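Local coordinates for protein glycoside Hydrolase (Bacteroides uniformis, PDB 5TA0) that probably cleaves agarose-type galactan chains as a family 86 glycoside hydrolase and binds a neoagaro-oligosaccharide in its cleft, at residues N202-D207 and T220-F225; I208-K213 and N261-Q266; G243-A248 and K265-I270; F145-T150 and E166-A171. All blocks are in the same frame, centred on the assembly; numbering follows the deposited sequence.

Interaction 1 (N202-D207 and T220-F225). With AAL (3,6-anhydro-alpha-L-galactopyranose), chain C; GAL (beta-D-galactopyranose), chain B; GAL (beta-D-galactopyranose), chain D; SO4 (sulfate ion), chain G.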
# COMPACT_ATOMS: atom_id res chain seq x y z
N ASN A 202 -8.35 8.25 -10.74
CA ASN A 202 -8.06 8.44 -9.32
C ASN A 202 -9.31 8.68 -8.46
O ASN A 202 -10.08 9.61 -8.74
CB ASN A 202 -7.12 9.63 -9.17
CG ASN A 202 -6.60 9.81 -7.78
OD1 ASN A 202 -5.84 8.99 -7.28
ND2 ASN A 202 -7.00 10.91 -7.12
N GLU A 203 -9.53 7.86 -7.42
CA GLU A 203 -10.55 8.11 -6.39
C GLU A 203 -11.91 8.53 -6.95
O GLU A 203 -12.48 9.57 -6.59
CB GLU A 203 -10.01 9.13 -5.38
CG GLU A 203 -8.74 8.64 -4.69
CD GLU A 203 -8.26 9.48 -3.54
OE1 GLU A 203 -8.67 10.65 -3.44
OE2 GLU A 203 -7.42 8.95 -2.77
N PRO A 204 -12.48 7.70 -7.84
CA PRO A 204 -13.67 8.13 -8.55
C PRO A 204 -14.94 8.22 -7.73
O PRO A 204 -15.76 9.11 -8.00
CB PRO A 204 -13.80 7.11 -9.68
CG PRO A 204 -13.14 5.86 -9.13
CD PRO A 204 -11.97 6.41 -8.34
N LEU A 205 -15.15 7.29 -6.80
CA LEU A 205 -16.36 7.32 -5.97
C LEU A 205 -16.36 8.43 -4.96
O LEU A 205 -17.44 8.87 -4.57
CB LEU A 205 -16.68 5.96 -5.34
CG LEU A 205 -17.01 4.87 -6.38
CD1 LEU A 205 -17.38 3.58 -5.66
CD2 LEU A 205 -18.14 5.27 -7.34
N TRP A 206 -15.19 8.94 -4.59
CA TRP A 206 -15.14 10.17 -3.83
C TRP A 206 -15.87 11.28 -4.59
O TRP A 206 -16.76 11.95 -4.04
CB TRP A 206 -13.70 10.57 -3.49
CG TRP A 206 -13.63 11.89 -2.78
CD1 TRP A 206 -13.22 13.06 -3.30
CD2 TRP A 206 -14.06 12.17 -1.44
NE1 TRP A 206 -13.35 14.07 -2.37
CE2 TRP A 206 -13.88 13.55 -1.23
CE3 TRP A 206 -14.62 11.40 -0.42
CZ2 TRP A 206 -14.21 14.17 -0.01
CZ3 TRP A 206 -14.94 12.02 0.80
CH2 TRP A 206 -14.73 13.38 0.99
N ASP A 207 -15.51 11.50 -5.86
CA ASP A 207 -16.18 12.55 -6.64
C ASP A 207 -17.62 12.20 -7.01
O ASP A 207 -18.49 13.08 -7.03
CB ASP A 207 -15.38 12.88 -7.90
CG ASP A 207 -14.33 13.93 -7.66
OD1 ASP A 207 -14.60 15.10 -7.96
OD2 ASP A 207 -13.24 13.61 -7.23
N THR A 220 -22.24 1.48 -10.49
CA THR A 220 -21.86 0.42 -11.41
C THR A 220 -21.46 0.94 -12.81
O THR A 220 -20.67 0.29 -13.51
CB THR A 220 -22.89 -0.71 -11.50
OG1 THR A 220 -24.13 -0.24 -12.02
CG2 THR A 220 -23.13 -1.34 -10.15
N LYS A 221 -22.00 2.08 -13.22
CA LYS A 221 -21.57 2.70 -14.47
C LYS A 221 -20.06 3.00 -14.45
O LYS A 221 -19.38 2.81 -15.46
CB LYS A 221 -22.37 3.97 -14.72
CG LYS A 221 -22.17 4.60 -16.08
CD LYS A 221 -22.99 5.88 -16.20
CE LYS A 221 -23.08 6.38 -17.62
NZ LYS A 221 -23.57 7.79 -17.68
N LEU A 222 -19.55 3.47 -13.32
CA LEU A 222 -18.11 3.70 -13.17
C LEU A 222 -17.34 2.39 -13.32
O LEU A 222 -16.27 2.33 -13.95
CB LEU A 222 -17.82 4.32 -11.82
CG LEU A 222 -16.35 4.23 -11.41
CD1 LEU A 222 -15.52 5.26 -12.15
CD2 LEU A 222 -16.26 4.40 -9.91
N PHE A 223 -17.88 1.31 -12.76
CA PHE A 223 -17.21 0.01 -12.92
C PHE A 223 -17.18 -0.46 -14.38
O PHE A 223 -16.14 -0.93 -14.87
CB PHE A 223 -17.82 -1.01 -11.95
CG PHE A 223 -17.74 -0.60 -10.52
CD1 PHE A 223 -16.72 0.24 -10.04
CD2 PHE A 223 -18.68 -1.05 -9.60
CE1 PHE A 223 -16.66 0.60 -8.72
CE2 PHE A 223 -18.62 -0.69 -8.27
CZ PHE A 223 -17.59 0.14 -7.82
N GLU A 224 -18.32 -0.31 -15.08
CA GLU A 224 -18.41 -0.62 -16.52
C GLU A 224 -17.37 0.20 -17.27
O GLU A 224 -16.66 -0.33 -18.13
CB GLU A 224 -19.81 -0.35 -17.13
CG GLU A 224 -20.90 -1.41 -16.86
CD GLU A 224 -22.27 -1.13 -17.50
OE1 GLU A 224 -22.36 -0.40 -18.51
OE2 GLU A 224 -23.25 -1.62 -16.91
N PHE A 225 -17.28 1.50 -16.95
CA PHE A 225 -16.30 2.41 -17.55
C PHE A 225 -14.89 1.85 -17.50
O PHE A 225 -14.14 1.98 -18.46
CB PHE A 225 -16.44 3.76 -16.83
CG PHE A 225 -15.41 4.81 -17.15
CD1 PHE A 225 -15.62 5.69 -18.20
CD2 PHE A 225 -14.33 5.03 -16.32
CE1 PHE A 225 -14.72 6.71 -18.45
CE2 PHE A 225 -13.46 6.07 -16.56
CZ PHE A 225 -13.65 6.91 -17.63
C1 AAL C . -10.55 14.22 1.39
C2 AAL C . -9.80 15.35 0.68
C3 AAL C . -9.29 14.83 -0.63
C4 AAL C . -8.35 13.66 -0.43
C5 AAL C . -9.37 12.62 -0.04
C6 AAL C . -10.42 12.82 -1.10
O2 AAL C . -8.69 15.81 1.48
O3 AAL C . -10.39 14.24 -1.35
O4 AAL C . -7.79 13.32 -1.67
O5 AAL C . -9.85 12.97 1.26
C1 GAL B . -6.36 13.43 -1.69
C2 GAL B . -6.01 13.07 -3.13
C3 GAL B . -4.63 13.53 -3.57
C4 GAL B . -4.22 14.86 -2.95
C5 GAL B . -4.53 14.94 -1.48
C6 GAL B . -4.16 16.28 -0.80
O2 GAL B . -6.05 11.66 -3.28
O3 GAL B . -4.78 13.68 -4.99
O4 GAL B . -4.93 15.91 -3.64
O5 GAL B . -5.94 14.75 -1.36
O6 GAL B . -2.75 16.57 -0.83
C1 GAL D . -13.27 14.75 5.43
C2 GAL D . -12.08 15.15 4.59
C3 GAL D . -11.92 14.24 3.37
C4 GAL D . -11.99 12.77 3.78
C5 GAL D . -13.25 12.52 4.59
C6 GAL D . -13.40 11.06 4.97
O1 GAL D . -13.35 15.53 6.64
O2 GAL D . -12.21 16.48 4.11
O3 GAL D . -10.68 14.60 2.76
O4 GAL D . -10.85 12.42 4.58
O5 GAL D . -13.19 13.36 5.76
O6 GAL D . -14.62 10.87 5.70
S SO4 G . -25.11 8.71 -14.64
O1 SO4 G . -23.60 8.73 -14.60
O2 SO4 G . -25.59 7.81 -13.53
O3 SO4 G . -25.67 10.09 -14.46
O4 SO4 G . -25.65 8.10 -15.90
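L205 and P204 close against L222, and through it helix 204-210 rests on helix 219-236, an example of how a sugar-binding segment can rest on an apolar footing. The CB of L205 leaves the backbone alongside the other helix rather than straight at it, and with CG beside the backbone N (chi1 -65°) the branch comes round to the partner. L205 CG lies 3.6 Å from L222 CD2. Of the two methyls, L205 CD1 meets the F223 ring at CZ, 4.1 Å away, the side chains crossing at about a right angle. L205 CD2 points at L222 CD2, closer than usual van der Waals contact; because L222 was modelled in two conformers, this spacing is doubtful. Next door, P204 CB touches L222 CD1 at 3.5 Å. The same segment also serves the glycan: E203 OE1 lies 2.8 Å from O2 of the chain B galactose, and the W206 ring has C6 of the anhydrogalactose 3.4 Å above one face. H281 holds the other carboxylate oxygen of E203. Polar and aromatic groups thus meet sugar while aliphatic carbon meets the scaffold, and this contact relies on shape and burial rather than on directed bonds.

Interaction 2 (I208-K213 and N261-Q266)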
# COMPACT_ATOMS: atom_id res chain seq x y z
N ILE A 208 -17.89 10.95 -7.37
CA ILE A 208 -19.22 10.55 -7.84
C ILE A 208 -20.25 10.51 -6.72
O ILE A 208 -21.41 10.89 -6.94
CB ILE A 208 -19.16 9.18 -8.56
CG1 ILE A 208 -18.52 9.37 -9.92
CG2 ILE A 208 -20.52 8.47 -8.68
CD1 ILE A 208 -18.07 8.09 -10.58
N TYR A 209 -19.86 10.04 -5.55
CA TYR A 209 -20.82 9.66 -4.51
C TYR A 209 -20.62 10.28 -3.15
O TYR A 209 -21.61 10.63 -2.50
CB TYR A 209 -20.86 8.13 -4.34
CG TYR A 209 -22.24 7.70 -4.01
CD1 TYR A 209 -22.70 7.64 -2.70
CD2 TYR A 209 -23.14 7.43 -5.04
CE1 TYR A 209 -24.03 7.29 -2.42
CE2 TYR A 209 -24.43 7.08 -4.79
CZ TYR A 209 -24.87 7.02 -3.50
OH TYR A 209 -26.18 6.65 -3.31
N ASP A 210 -19.37 10.38 -2.68
CA ASP A 210 -19.12 10.63 -1.24
C ASP A 210 -18.76 12.03 -0.85
O ASP A 210 -19.00 12.41 0.31
CB ASP A 210 -18.05 9.66 -0.73
CG ASP A 210 -18.44 8.23 -0.94
OD1 ASP A 210 -19.62 7.88 -0.77
OD2 ASP A 210 -17.56 7.40 -1.29
N LYS A 211 -18.14 12.81 -1.72
CA LYS A 211 -17.73 14.16 -1.35
C LYS A 211 -18.95 15.05 -1.10
O LYS A 211 -20.05 14.75 -1.55
CB LYS A 211 -16.85 14.81 -2.42
CG LYS A 211 -17.56 15.18 -3.73
CD LYS A 211 -16.61 15.92 -4.64
CE LYS A 211 -17.36 16.33 -5.90
NZ LYS A 211 -16.48 17.03 -6.86
N PRO A 212 -18.74 16.18 -0.40
CA PRO A 212 -19.84 17.12 -0.25
C PRO A 212 -20.39 17.54 -1.62
O PRO A 212 -19.62 17.80 -2.52
CB PRO A 212 -19.16 18.30 0.46
CG PRO A 212 -18.10 17.65 1.28
CD PRO A 212 -17.55 16.60 0.35
N LYS A 213 -21.71 17.56 -1.74
CA LYS A 213 -22.38 17.96 -3.00
C LYS A 213 -22.08 17.03 -4.19
O LYS A 213 -22.24 17.41 -5.35
CB LYS A 213 -22.06 19.41 -3.37
CG LYS A 213 -22.16 20.42 -2.23
CD LYS A 213 -23.50 21.13 -2.17
CE LYS A 213 -23.56 22.31 -3.13
NZ LYS A 213 -24.89 22.99 -3.08
N ASN A 261 -20.95 -4.68 -0.60
CA ASN A 261 -21.83 -5.27 -1.60
C ASN A 261 -22.11 -4.37 -2.79
O ASN A 261 -22.24 -4.88 -3.89
CB ASN A 261 -23.15 -5.70 -0.96
CG ASN A 261 -23.01 -6.96 -0.14
OD1 ASN A 261 -22.21 -7.84 -0.43
ND2 ASN A 261 -23.85 -7.05 0.88
N ALA A 262 -22.15 -3.05 -2.56
CA ALA A 262 -22.44 -2.09 -3.62
C ALA A 262 -21.23 -1.66 -4.45
O ALA A 262 -21.39 -1.16 -5.56
CB ALA A 262 -23.08 -0.85 -3.02
N ARG A 263 -20.02 -1.84 -3.89
CA ARG A 263 -18.81 -1.24 -4.45
C ARG A 263 -17.82 -2.33 -4.86
O ARG A 263 -17.94 -2.85 -5.97
CB ARG A 263 -18.26 -0.18 -3.51
CG ARG A 263 -19.24 0.95 -3.28
CD ARG A 263 -18.61 2.03 -2.46
NE ARG A 263 -19.58 3.04 -2.08
CZ ARG A 263 -19.29 4.31 -1.80
NH1 ARG A 263 -18.07 4.79 -1.95
NH2 ARG A 263 -20.26 5.13 -1.43
N TRP A 264 -16.87 -2.71 -4.01
CA TRP A 264 -15.86 -3.71 -4.41
C TRP A 264 -16.44 -5.03 -4.91
O TRP A 264 -15.92 -5.61 -5.88
CB TRP A 264 -14.76 -3.91 -3.33
CG TRP A 264 -13.58 -3.03 -3.64
CD1 TRP A 264 -13.36 -1.76 -3.18
CD2 TRP A 264 -12.56 -3.30 -4.58
NE1 TRP A 264 -12.21 -1.25 -3.74
CE2 TRP A 264 -11.71 -2.17 -4.61
CE3 TRP A 264 -12.24 -4.42 -5.36
CZ2 TRP A 264 -10.62 -2.09 -5.47
CZ3 TRP A 264 -11.14 -4.34 -6.20
CH2 TRP A 264 -10.34 -3.19 -6.23
N LYS A 265 -17.52 -5.53 -4.29
CA LYS A 265 -18.15 -6.74 -4.80
C LYS A 265 -18.56 -6.56 -6.27
O LYS A 265 -18.29 -7.42 -7.12
CB LYS A 265 -19.34 -7.16 -3.93
CG LYS A 265 -20.00 -8.49 -4.31
CD LYS A 265 -21.26 -8.22 -5.14
CE LYS A 265 -22.30 -9.35 -5.23
NZ LYS A 265 -21.93 -10.53 -6.03
N GLN A 266 -19.26 -5.46 -6.56
CA GLN A 266 -19.71 -5.17 -7.91
C GLN A 266 -18.57 -4.90 -8.87
O GLN A 266 -18.65 -5.29 -10.04
CB GLN A 266 -20.68 -3.97 -7.92
CG GLN A 266 -21.93 -4.13 -7.08
CD GLN A 266 -22.74 -5.36 -7.41
OE1 GLN A 266 -22.87 -5.75 -8.57
NE2 GLN A 266 -23.24 -6.02 -6.38
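The carboxylate of D210 and the guanidinium of R263 lie in nearly one plane, 2° apart, and meet edge to edge from opposite directions. The grip is end-on: NH1 of R263 gives to D210 OD2 at 2.7 Å, and NH2 to D210 OD1 at 2.9 Å. Both bonds are practically straight, and both oxygens use their syn lone pairs, the textbook form of a bidentate salt bridge. Y209 adds a third flat group, its CD1 3.7 Å from R263 NH2, with the ring turned 72° against the guanidinium; D210 OD1 lies in that ring's plane, at its edge. The arginine is extended from CG to NE, carrying its charge to D210 at the end of helix 204-210, where the helix dipole would probably favour a cation. An asparagine in place of D210 would probably leave R263 without its counter-charge, one of its nitrogens facing an amide NH2 instead of an acceptor. R259 stands near both, a long, weak ion-pair partner for D210 and a like charge beside R263. R263 sits at the break between helices 258-262 and 264-271 and packs on L205, while I208 and Y209 lean on L222 and I219 of helix 219-236.

Interaction 3 (G243-A248 and K265-I270)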
# COMPACT_ATOMS: atom_id res chain seq x y z
N GLY A 243 -5.56 -1.11 -14.43
CA GLY A 243 -6.14 -1.47 -13.15
C GLY A 243 -7.11 -0.43 -12.60
O GLY A 243 -7.24 0.68 -13.11
N GLY A 244 -7.78 -0.84 -11.52
CA GLY A 244 -8.78 0.01 -10.87
C GLY A 244 -9.21 -0.57 -9.54
O GLY A 244 -8.72 -1.64 -9.15
N TYR A 245 -10.11 0.09 -8.82
CA TYR A 245 -10.71 1.37 -9.19
C TYR A 245 -10.10 2.56 -8.47
O TYR A 245 -10.61 3.66 -8.59
CB TYR A 245 -12.24 1.36 -9.11
CG TYR A 245 -12.91 1.33 -7.74
CD1 TYR A 245 -13.15 2.50 -7.02
CD2 TYR A 245 -13.38 0.13 -7.21
CE1 TYR A 245 -13.84 2.45 -5.81
CE2 TYR A 245 -14.06 0.10 -6.00
CZ TYR A 245 -14.30 1.26 -5.32
OH TYR A 245 -14.99 1.20 -4.13
N CYS A 246 -8.97 2.34 -7.77
CA CYS A 246 -8.16 3.39 -7.14
C CYS A 246 -8.95 4.07 -6.03
O CYS A 246 -9.15 5.28 -6.01
CB CYS A 246 -7.63 4.36 -8.20
SG CYS A 246 -6.32 5.43 -7.65
N THR A 247 -9.43 3.23 -5.12
CA THR A 247 -10.40 3.62 -4.10
C THR A 247 -9.84 4.58 -3.05
O THR A 247 -8.85 4.28 -2.41
CB THR A 247 -10.86 2.33 -3.40
OG1 THR A 247 -11.18 1.36 -4.41
CG2 THR A 247 -12.03 2.58 -2.46
N ALA A 248 -10.51 5.69 -2.82
CA ALA A 248 -10.11 6.66 -1.80
C ALA A 248 -10.17 6.11 -0.39
O ALA A 248 -9.22 6.33 0.39
CB ALA A 248 -10.95 7.93 -1.89
N LYS A 265 -17.52 -5.53 -4.29
CA LYS A 265 -18.15 -6.74 -4.80
C LYS A 265 -18.56 -6.56 -6.27
O LYS A 265 -18.29 -7.42 -7.12
CB LYS A 265 -19.34 -7.16 -3.93
CG LYS A 265 -20.00 -8.49 -4.31
CD LYS A 265 -21.26 -8.22 -5.14
CE LYS A 265 -22.30 -9.35 -5.23
NZ LYS A 265 -21.93 -10.53 -6.03
N GLN A 266 -19.26 -5.46 -6.56
CA GLN A 266 -19.71 -5.17 -7.91
C GLN A 266 -18.57 -4.90 -8.87
O GLN A 266 -18.65 -5.29 -10.04
CB GLN A 266 -20.68 -3.97 -7.92
CG GLN A 266 -21.93 -4.13 -7.08
CD GLN A 266 -22.74 -5.36 -7.41
OE1 GLN A 266 -22.87 -5.75 -8.57
NE2 GLN A 266 -23.24 -6.02 -6.38
N PHE A 267 -17.51 -4.22 -8.41
CA PHE A 267 -16.39 -3.97 -9.29
C PHE A 267 -15.71 -5.29 -9.72
O PHE A 267 -15.43 -5.50 -10.90
CB PHE A 267 -15.36 -3.06 -8.63
CG PHE A 267 -14.16 -2.78 -9.48
CD1 PHE A 267 -14.25 -2.07 -10.66
CD2 PHE A 267 -12.90 -3.21 -9.08
CE1 PHE A 267 -13.13 -1.78 -11.43
CE2 PHE A 267 -11.78 -2.95 -9.86
CZ PHE A 267 -11.88 -2.24 -11.02
N ILE A 268 -15.54 -6.21 -8.77
CA ILE A 268 -14.98 -7.51 -9.10
C ILE A 268 -15.92 -8.23 -10.07
O ILE A 268 -15.44 -8.81 -11.05
CB ILE A 268 -14.69 -8.32 -7.81
CG1 ILE A 268 -13.51 -7.66 -7.06
CG2 ILE A 268 -14.45 -9.79 -8.09
CD1 ILE A 268 -13.30 -8.15 -5.64
N ASP A 269 -17.24 -8.19 -9.80
CA ASP A 269 -18.19 -8.90 -10.66
C ASP A 269 -18.26 -8.33 -12.07
O ASP A 269 -18.44 -9.08 -13.02
CB ASP A 269 -19.59 -8.84 -10.06
CG ASP A 269 -19.76 -9.70 -8.83
OD1 ASP A 269 -18.87 -10.50 -8.46
OD2 ASP A 269 -20.82 -9.56 -8.18
N ILE A 270 -18.13 -7.02 -12.20
CA ILE A 270 -18.31 -6.34 -13.50
C ILE A 270 -17.03 -6.25 -14.31
O ILE A 270 -17.02 -6.59 -15.50
CB ILE A 270 -18.88 -4.93 -13.27
CG1 ILE A 270 -20.31 -5.03 -12.76
CG2 ILE A 270 -18.85 -4.08 -14.54
CD1 ILE A 270 -20.78 -3.73 -12.12
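Strand 242-247 runs extended through G243 and G244, reaches Y245 by a cis peptide bond, and turns sharply at C246, whose phi is positive; segment 265-270 is regular helix, with Y245 and F267 nearest across the gap, their CA atoms 7.8 Å apart. This is one strand-and-helix unit of a beta/alpha barrel, whose parallel sheet has eight strands following each other in chain order: helix 264-271 lies between strands 242-247 and 277-285, a beta-alpha-beta unit packing on its own sheet. F267 does most of the filling. Its CG is anti to the backbone N (chi1 179°), which sends the ring out to the strand, where F267 CE2 comes 3.4 Å from G244 O. A side chain at G244 would point toward this ring and would probably crowd F267 CZ, so the glycine leaves the aromatic its place. Y245 then covers one face of F267 twice over. Its CB makes a CH-pi contact, 4.1 Å from the ring centroid and only 14° off the normal, and its own ring turns an edge to the face in a T-shaped pair with planes at 75°. Y245 CD2 leads, 3.8 Å from F267 CG. W264 stacks on Y245, and F223 also meets both rings. On Y245 itself, T247 OG1 stands 3.1 Å above the ring plane, over its centre.

Interaction 4 (F145-T150 and E166-A171)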
# COMPACT_ATOMS: atom_id res chain seq x y z
N PHE A 145 -11.60 13.76 -17.14
CA PHE A 145 -11.54 12.42 -17.75
C PHE A 145 -12.85 11.64 -17.62
O PHE A 145 -13.27 10.97 -18.58
CB PHE A 145 -10.36 11.63 -17.14
CG PHE A 145 -10.12 10.27 -17.77
CD1 PHE A 145 -9.63 10.17 -19.05
CD2 PHE A 145 -10.39 9.12 -17.07
CE1 PHE A 145 -9.38 8.92 -19.62
CE2 PHE A 145 -10.14 7.87 -17.64
CZ PHE A 145 -9.64 7.78 -18.91
N TYR A 146 -13.50 11.68 -16.45
CA TYR A 146 -14.78 10.98 -16.29
C TYR A 146 -15.85 11.76 -17.06
O TYR A 146 -15.99 12.94 -16.84
CB TYR A 146 -15.22 10.85 -14.85
CG TYR A 146 -16.34 9.86 -14.66
CD1 TYR A 146 -16.13 8.50 -14.90
CD2 TYR A 146 -17.61 10.24 -14.26
CE1 TYR A 146 -17.14 7.57 -14.71
CE2 TYR A 146 -18.61 9.30 -14.05
CZ TYR A 146 -18.36 7.97 -14.29
OH TYR A 146 -19.34 7.01 -14.11
N PRO A 147 -16.55 11.10 -17.99
CA PRO A 147 -17.40 11.87 -18.91
C PRO A 147 -18.77 12.17 -18.32
O PRO A 147 -19.75 11.51 -18.64
CB PRO A 147 -17.43 10.98 -20.17
CG PRO A 147 -17.22 9.60 -19.66
CD PRO A 147 -16.38 9.70 -18.43
N ASP A 148 -18.80 13.18 -17.45
CA ASP A 148 -20.01 13.65 -16.76
C ASP A 148 -20.50 15.00 -17.29
O ASP A 148 -21.32 15.65 -16.66
CB ASP A 148 -19.76 13.74 -15.25
CG ASP A 148 -18.69 14.74 -14.88
OD1 ASP A 148 -18.34 14.83 -13.68
OD2 ASP A 148 -18.15 15.45 -15.75
N GLY A 149 -19.98 15.43 -18.44
CA GLY A 149 -20.34 16.73 -19.02
C GLY A 149 -19.35 17.85 -18.68
O GLY A 149 -19.52 18.96 -19.17
N THR A 150 -18.34 17.60 -17.85
CA THR A 150 -17.38 18.65 -17.51
C THR A 150 -16.57 19.03 -18.74
O THR A 150 -15.96 18.17 -19.40
CB THR A 150 -16.42 18.22 -16.40
OG1 THR A 150 -17.17 17.83 -15.24
CG2 THR A 150 -15.46 19.35 -16.02
N GLU A 166 -20.57 2.52 -29.13
CA GLU A 166 -19.80 3.50 -28.36
C GLU A 166 -20.18 3.38 -26.89
O GLU A 166 -20.92 4.20 -26.36
CB GLU A 166 -20.03 4.91 -28.89
CG GLU A 166 -19.05 5.92 -28.32
CD GLU A 166 -19.33 7.35 -28.70
OE1 GLU A 166 -19.91 7.60 -29.77
OE2 GLU A 166 -18.97 8.26 -27.92
N PRO A 167 -19.65 2.34 -26.22
CA PRO A 167 -19.97 2.17 -24.80
C PRO A 167 -19.39 3.31 -23.97
O PRO A 167 -18.42 3.95 -24.36
CB PRO A 167 -19.32 0.83 -24.43
CG PRO A 167 -18.35 0.57 -25.50
CD PRO A 167 -18.90 1.18 -26.74
N PHE A 168 -20.02 3.55 -22.84
CA PHE A 168 -19.63 4.67 -21.96
C PHE A 168 -18.15 4.67 -21.64
O PHE A 168 -17.60 3.71 -21.13
CB PHE A 168 -20.42 4.58 -20.68
CG PHE A 168 -20.20 5.73 -19.76
CD1 PHE A 168 -20.68 6.98 -20.09
CD2 PHE A 168 -19.55 5.55 -18.53
CE1 PHE A 168 -20.50 8.04 -19.24
CE2 PHE A 168 -19.37 6.62 -17.68
CZ PHE A 168 -19.85 7.85 -18.02
N GLY A 169 -17.49 5.78 -21.96
CA GLY A 169 -16.06 5.92 -21.81
C GLY A 169 -15.21 5.69 -23.05
O GLY A 169 -13.99 5.77 -22.98
N THR A 170 -15.83 5.39 -24.20
CA THR A 170 -15.06 5.14 -25.43
C THR A 170 -14.11 6.31 -25.73
O THR A 170 -12.92 6.08 -25.98
CB THR A 170 -15.99 4.83 -26.60
OG1 THR A 170 -16.64 3.56 -26.35
CG2 THR A 170 -15.26 4.77 -27.90
N ALA A 171 -14.62 7.53 -25.70
CA ALA A 171 -13.78 8.69 -26.04
C ALA A 171 -12.69 8.92 -25.00
O ALA A 171 -11.55 9.20 -25.35
CB ALA A 171 -14.61 9.93 -26.24
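This is a buried aromatic and proline contact within the connection that leads from strand 134-140 into helix 170-183, and it illustrates how segments largely without regular structure can still pack like a core. F168 carries the contact: with CG anti to the backbone N (chi1 -175°), its ring reaches across to the other segment. The edge of that ring is turned to the face of Y146 in an offset edge-to-face pair, planes at 79° and centroids 5.6 Å apart. F168 CE2 is the leading atom, 3.8 Å from Y146 CZ and 3.6 Å from Y146 OH. F168 CZ also meets P147 CG at 3.6 Å, obliquely, the proline and phenylalanine side chains coming at each other from opposite directions. Turns shape both segments. F168 and G169 are the middle residues of a type II turn, and P167 O accepts from both T170 N and T170 OG1, the hydroxyl oxygen 2.7 Å away in the carbonyl plane, on a lone pair. G169 takes the N-cap position of helix 170-183. In the other segment, P147 is the centre of an inverse gamma turn, and D148 OD2 closes an Asx turn by accepting from T150 N, with T150 OG1 a second donor at 2.6 Å. With an alanine at F168 the ring is lost, which would probably open a gap beside Y146 and P147 and leave K221 without its cation-pi partner. K221 belongs to helix 219-236, whose L222 and F225 pack on Y146, F225 reaching P147 as well; the contact thus lies against one of the helices outside the sheet.

How the interactions relate
Interactions 1 and 3 belong to the buried interior and are apolar or aromatic; F223 joins them, touching L205 in interaction 1 and both rings of interaction 3. Interaction 2 shares helix 204-210 with interaction 1 and helix 264-271 with interaction 3, yet it is only partly buried, and there the chemistry changes to a charged pair. Interaction 4 is the farthest from the centre of the chain, about 29 Å at its own centre, but its touching residues are buried, packed in part against helix 219-236, the element it meets through K221, L222 and F225 of interaction 1. Interactions 3 and 4 do not touch. Only interaction 1 includes glycan-pocket residues.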